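Side-chain contact in hydrogenase 3 maturation protease (Escherichia coli, PDB 2E85), which cleaves a 32-residue peptide from the C-terminus of the hydrogenase 3 large-subunit precursor HycE during maturation of that enzyme: residues P58-I63 against G144-G149. The protein carries 1 engineered substitution. Numbering follows the deposited sequence.
Sequences PTRLLI and GWEGNG
Arg60 NH1 donates to the backbone O of Trp145 at 3.1 Å, a bent bond (139° at the hydrogen) whose donor stands well above the carbonyl plane. A water accepts from Arg60 NH2 (3.1 Å) and appears to donate to Trp145 O, at an unusually short 2.5 Å. Arg60 NH1 also forms a long salt bridge of 3.9 Å with Glu146 OE1, while NE makes a salt bridge with Asp6 OD1, on strand 6-11, leaving each guanidinium nitrogen with a polar partner. With CG anti to the backbone N (chi1 168°) and a bend at chi3, the guanidinium reaches the indole edge, its plane nearly perpendicular to the ring. Leu62 CD2 sits 3.9 Å from the centroid of the six-membered ring of Trp145 and 15° off its normal, a CH-pi contact over one face; Gly149 CA covers the opposite face. Trp145 NE1 is satisfied within its own loop by Gly147 O at 3.0 Å. Replacing the indole by an alanine here would probably leave Leu62 and Gly149 without the flat surface between them and Gly147 O without its indole donor. Residues 146-149 form a type II' beta turn, closed by Gly149 N to Glu146 O; Trp145, at its entrance, joins the loop after helix 129-141 to strand 60-66, the central strand of the mixed sheet of this alpha/beta fold.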
ATOM      1  N   PRO B  58       8.232 -16.142  -4.869  1.00 14.32           N
ATOM      2  CA  PRO B  58       7.426 -16.995  -5.724  1.00 13.83           C
ATOM      3  C   PRO B  58       7.617 -16.685  -7.195  1.00 13.45           C
ATOM      4  O   PRO B  58       8.070 -15.590  -7.563  1.00 13.51           O
ATOM      5  CB  PRO B  58       5.994 -16.664  -5.326  1.00 14.87           C
ATOM      6  CG  PRO B  58       6.063 -15.325  -4.705  1.00 14.69           C
ATOM      7  CD  PRO B  58       7.420 -15.140  -4.158  1.00 14.26           C
ATOM      8  N   THR B  59       7.274 -17.673  -8.005  1.00 13.37           N
ATOM      9  CA  THR B  59       7.188 -17.546  -9.451  1.00 13.84           C
ATOM     10  C   THR B  59       5.758 -17.184  -9.875  1.00 12.71           C
ATOM     11  O   THR B  59       5.533 -16.636 -10.958  1.00 13.08           O
ATOM     12  CB  THR B  59       7.621 -18.868 -10.144  1.00 14.13           C
ATOM     13  OG1 THR B  59       6.898 -19.968  -9.568  1.00 17.53           O
ATOM     14  CG2 THR B  59       9.113 -19.107  -9.929  1.00 16.96           C
ATOM     15  N   ARG B  60       4.794 -17.528  -9.030  1.00 11.71           N
ATOM     16  CA  ARG B  60       3.396 -17.279  -9.335  1.00  9.70           C
ATOM     17  C   ARG B  60       2.654 -16.984  -8.044  1.00  9.58           C
ATOM     18  O   ARG B  60       2.843 -17.667  -7.049  1.00  9.62           O
ATOM     19  CB  ARG B  60       2.769 -18.492 -10.030  1.00 10.83           C
ATOM     20  CG  ARG B  60       1.242 -18.478 -10.146  1.00 11.48           C
ATOM     21  CD  ARG B  60       0.781 -19.518 -11.131  1.00 14.93           C
ATOM     22  NE  ARG B  60       1.035 -20.888 -10.672  1.00 15.70           N
ATOM     23  CZ  ARG B  60       0.686 -21.979 -11.350  1.00 15.82           C
ATOM     24  NH1 ARG B  60       0.063 -21.869 -12.522  1.00 15.24           N
ATOM     25  NH2 ARG B  60       0.938 -23.174 -10.849  1.00 15.36           N
ATOM     26  N   LEU B  61       1.843 -15.930  -8.071  1.00  7.68           N
ATOM     27  CA  LEU B  61       1.054 -15.523  -6.922  1.00  6.38           C
ATOM     28  C   LEU B  61      -0.439 -15.458  -7.323  1.00  6.82           C
ATOM     29  O   LEU B  61      -0.794 -14.748  -8.272  1.00  7.84           O
ATOM     30  CB  LEU B  61       1.487 -14.151  -6.453  1.00  6.16           C
ATOM     31  CG  LEU B  61       0.606 -13.547  -5.338  1.00 10.06           C
ATOM     32  CD1 LEU B  61       0.733 -14.283  -4.039  1.00 10.79           C
ATOM     33  CD2 LEU B  61       0.929 -12.074  -5.172  1.00  9.22           C
ATOM     34  N   LEU B  62      -1.280 -16.180  -6.578  1.00  7.44           N
ATOM     35  CA  LEU B  62      -2.734 -16.148  -6.730  1.00  7.16           C
ATOM     36  C   LEU B  62      -3.310 -15.455  -5.497  1.00  6.59           C
ATOM     37  O   LEU B  62      -2.996 -15.840  -4.373  1.00  7.62           O
ATOM     38  CB  LEU B  62      -3.303 -17.573  -6.801  1.00  7.69           C
ATOM     39  CG  LEU B  62      -4.820 -17.748  -6.877  1.00  7.98           C
ATOM     40  CD1 LEU B  62      -5.516 -16.963  -8.023  1.00  8.08           C
ATOM     41  CD2 LEU B  62      -5.192 -19.207  -6.961  1.00  9.02           C
ATOM     42  N   ILE B  63      -4.181 -14.487  -5.727  1.00  6.07           N
ATOM     43  CA  ILE B  63      -4.841 -13.776  -4.630  1.00  6.54           C
ATOM     44  C   ILE B  63      -6.313 -14.060  -4.750  1.00  7.22           C
ATOM     45  O   ILE B  63      -6.877 -13.896  -5.838  1.00  7.69           O
ATOM     46  CB  ILE B  63      -4.613 -12.257  -4.757  1.00  7.02           C
ATOM     47  CG1 ILE B  63      -3.117 -11.957  -4.727  1.00  6.48           C
ATOM     48  CG2 ILE B  63      -5.334 -11.490  -3.645  1.00  7.18           C
ATOM     49  CD1 ILE B  63      -2.729 -10.562  -5.216  1.00 14.79           C
ATOM     50  N   GLY B 144      -2.797 -28.585  -9.995  1.00 15.58           N
ATOM     51  CA  GLY B 144      -2.616 -28.512 -11.439  1.00 15.45           C
ATOM     52  C   GLY B 144      -3.096 -27.233 -12.112  1.00 15.52           C
ATOM     53  O   GLY B 144      -3.198 -27.181 -13.341  1.00 16.49           O
ATOM     54  N   TRP B 145      -3.400 -26.203 -11.317  1.00 14.66           N
ATOM     55  CA  TRP B 145      -3.732 -24.867 -11.831  1.00 14.81           C
ATOM     56  C   TRP B 145      -2.822 -24.416 -12.962  1.00 15.07           C
ATOM     57  O   TRP B 145      -1.620 -24.434 -12.833  1.00 13.96           O
ATOM     58  CB  TRP B 145      -3.616 -23.845 -10.702  1.00 13.53           C
ATOM     59  CG  TRP B 145      -4.074 -22.481 -11.067  1.00 12.70           C
ATOM     60  CD1 TRP B 145      -3.443 -21.572 -11.893  1.00 12.05           C
ATOM     61  CD2 TRP B 145      -5.254 -21.837 -10.594  1.00 12.89           C
ATOM     62  NE1 TRP B 145      -4.179 -20.420 -11.968  1.00 13.64           N
ATOM     63  CE2 TRP B 145      -5.286 -20.544 -11.168  1.00 10.74           C
ATOM     64  CE3 TRP B 145      -6.279 -22.221  -9.727  1.00 12.31           C
ATOM     65  CZ2 TRP B 145      -6.323 -19.652 -10.927  1.00 12.22           C
ATOM     66  CZ3 TRP B 145      -7.296 -21.333  -9.475  1.00 13.38           C
ATOM     67  CH2 TRP B 145      -7.305 -20.051 -10.064  1.00 12.47           C
ATOM     68  N   GLU B 146      -3.420 -23.979 -14.066  1.00 15.86           N
ATOM     69  CA  GLU B 146      -2.663 -23.453 -15.193  1.00 17.89           C
ATOM     70  C   GLU B 146      -3.402 -22.248 -15.690  1.00 17.17           C
ATOM     71  O   GLU B 146      -4.644 -22.230 -15.682  1.00 16.75           O
ATOM     72  CB  GLU B 146      -2.546 -24.492 -16.322  1.00 18.76           C
ATOM     73  CG  GLU B 146      -1.851 -25.825 -15.923  1.00 23.76           C
ATOM     74  CD  GLU B 146      -0.343 -25.712 -15.674  1.00 30.41           C
ATOM     75  OE1 GLU B 146       0.150 -24.641 -15.243  1.00 34.03           O
ATOM     76  OE2 GLU B 146       0.362 -26.725 -15.904  1.00 33.44           O
ATOM     77  N   GLY B 147      -2.647 -21.234 -16.105  1.00 18.02           N
ATOM     78  CA  GLY B 147      -3.231 -19.990 -16.594  1.00 17.58           C
ATOM     79  C   GLY B 147      -4.085 -19.290 -15.557  1.00 17.49           C
ATOM     80  O   GLY B 147      -3.600 -18.966 -14.470  1.00 16.95           O
ATOM     81  N   ASN B 148      -5.353 -19.056 -15.907  1.00 17.19           N
ATOM     82  CA  ASN B 148      -6.341 -18.489 -14.999  1.00 17.80           C
ATOM     83  C   ASN B 148      -7.263 -19.511 -14.359  1.00 17.27           C
ATOM     84  O   ASN B 148      -8.381 -19.179 -13.929  1.00 16.88           O
ATOM     85  CB  ASN B 148      -7.140 -17.411 -15.707  1.00 18.21           C
ATOM     86  CG  ASN B 148      -6.394 -16.105 -15.758  1.00 20.78           C
ATOM     87  OD1 ASN B 148      -5.355 -15.947 -15.110  1.00 24.27           O
ATOM     88  ND2 ASN B 148      -6.909 -15.157 -16.526  1.00 25.27           N
ATOM     89  N   GLY B 149      -6.790 -20.760 -14.332  1.00 16.92           N
ATOM     90  CA  GLY B 149      -7.484 -21.870 -13.698  1.00 16.18           C
ATOM     91  C   GLY B 149      -8.814 -22.209 -14.342  1.00 16.02           C
ATOM     92  O   GLY B 149      -9.625 -22.892 -13.734  1.00 15.99           O
TER
HETATM   93  O   HOH W   1      -0.005 -26.018 -11.710  1.00 31.11           O